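Local structure of glutamic acid/alanine-rich protein (Trypanosoma congolense, 2Y44) at residues Ala173-Ala176 against Lys177-Ala180. The protein is a parasite surface protein whose ectodomain, the part described here, forms an elongated helical bundle that probably projects from the cell surface. Sequence-based numbering, arbitrary orientation.
Unlike the reference sequence in segment 177-180: Tyr-178 (reference Ser).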
loop_
_atom_site.group_PDB
_atom_site.type_symbol
_atom_site.label_atom_id
_atom_site.label_comp_id
_atom_site.label_asym_id
_atom_site.label_seq_id
_atom_site.Cartn_x
_atom_site.Cartn_y
_atom_site.Cartn_z
ATOM N N ALA A 173 -7.132 9.039 -3.033
ATOM C CA ALA A 173 -6.445 10.313 -2.936
ATOM C C ALA A 173 -6.048 10.864 -4.312
ATOM O O ALA A 173 -6.054 12.092 -4.523
ATOM C CB ALA A 173 -5.242 10.206 -1.966
ATOM N N GLY A 174 -5.776 9.963 -5.266
ATOM C CA GLY A 174 -5.422 10.367 -6.631
ATOM C C GLY A 174 -6.655 10.940 -7.307
ATOM O O GLY A 174 -6.569 11.951 -8.014
ATOM N N GLU A 175 -7.811 10.347 -7.028
ATOM C CA GLU A 175 -9.094 10.855 -7.591
ATOM C C GLU A 175 -9.414 12.225 -7.024
ATOM O O GLU A 175 -9.870 13.117 -7.748
ATOM C CB GLU A 175 -10.248 9.886 -7.333
ATOM C CG GLU A 175 -11.670 10.476 -7.596
ATOM C CD GLU A 175 -11.958 10.760 -9.075
ATOM O OE1 GLU A 175 -11.158 10.360 -9.967
ATOM O OE2 GLU A 175 -13.017 11.389 -9.347
ATOM N N ALA A 176 -9.101 12.417 -5.751
ATOM C CA ALA A 176 -9.378 13.679 -5.097
ATOM C C ALA A 176 -8.493 14.783 -5.682
ATOM O O ALA A 176 -8.978 15.861 -5.971
ATOM C CB ALA A 176 -9.173 13.561 -3.577
ATOM N N LYS A 177 -7.192 14.529 -5.785
ATOM C CA LYS A 177 -6.284 15.440 -6.542
ATOM C C LYS A 177 -6.767 15.756 -7.956
ATOM O O LYS A 177 -6.790 16.930 -8.359
ATOM C CB LYS A 177 -4.849 14.914 -6.556
ATOM C CG LYS A 177 -3.921 15.530 -7.615
ATOM C CD LYS A 177 -2.582 14.796 -7.610
ATOM C CE LYS A 177 -2.668 13.397 -8.251
ATOM N NZ LYS A 177 -1.621 12.472 -7.705
ATOM N N TYR A 178 -7.220 14.730 -8.689
ATOM C CA TYR A 178 -7.679 14.925 -10.054
ATOM C C TYR A 178 -8.925 15.839 -10.118
ATOM O O TYR A 178 -8.991 16.762 -10.928
ATOM C CB TYR A 178 -7.945 13.563 -10.693
ATOM C CG TYR A 178 -8.378 13.639 -12.142
ATOM C CD1 TYR A 178 -7.465 13.978 -13.143
ATOM C CD2 TYR A 178 -9.715 13.475 -12.493
ATOM C CE1 TYR A 178 -7.865 14.063 -14.473
ATOM C CE2 TYR A 178 -10.120 13.515 -13.824
ATOM C CZ TYR A 178 -9.198 13.830 -14.798
ATOM O OH TYR A 178 -9.620 13.950 -16.114
ATOM N N GLU A 179 -9.892 15.615 -9.243
ATOM C CA GLU A 179 -11.042 16.535 -9.183
ATOM C C GLU A 179 -10.663 17.952 -8.772
ATOM O O GLU A 179 -11.216 18.935 -9.314
ATOM C CB GLU A 179 -12.075 16.022 -8.206
ATOM C CG GLU A 179 -12.856 14.808 -8.698
ATOM C CD GLU A 179 -14.034 14.528 -7.789
ATOM O OE1 GLU A 179 -15.108 15.164 -7.954
ATOM O OE2 GLU A 179 -13.853 13.726 -6.862
ATOM N N ALA A 180 -9.700 18.067 -7.848
ATOM C CA ALA A 180 -9.287 19.400 -7.343
ATOM C C ALA A 180 -8.687 20.211 -8.486
ATOM O O ALA A 180 -9.068 21.367 -8.729
ATOM C CB ALA A 180 -8.268 19.257 -6.221
#
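The carbonyl oxygen of Glu-175 accepts the backbone N-H of Glu-179, N to O 2.9 Å with an N-H...O angle of 168°, and CG of Glu-179 also rests near this oxygen. Equivalent i to i+4 bonds join Lys-177 N to Ala-173 O, Tyr-178 N to Gly-174 O and Ala-180 N to Ala-176 O, the successive bonds of a regular alpha helix, here a little over two turns. One turn apart, the two glutamates run close together: OE2 of Glu-175 lies 3.5 Å from CG of Glu-179 and equally 3.5 Å from OE2 of Glu-179. Glu-175 reaches forward because its CG is anti to the backbone N (chi1 167°) and the chain then bends at chi2. The carboxylate planes are 34° apart, and their like charges probably repel, a repulsion that a weak, long ion pair from Glu-179 OE2 to Arg-73 NH2 may ease. Lys-177 instead bends at chi3, its aliphatic part beside the Gly-174 carbonyl, with CE 4.2 Å from Gly-174 O; the long chain suits its place by carrying the ammonium to a hydrogen bond with Ser-32 OG. Tyr-178, exposed, sets CB 3.4 Å from Gly-174 O while its ring leads outward. Small, buried Ala-173, Ala-176 and Ala-180 suit close helix approach: within the long helical bundle, Ala-173 and Ala-180 touch both helix 18-53 and helix 57-107, and Ala-176 meets Ala-74 of the latter.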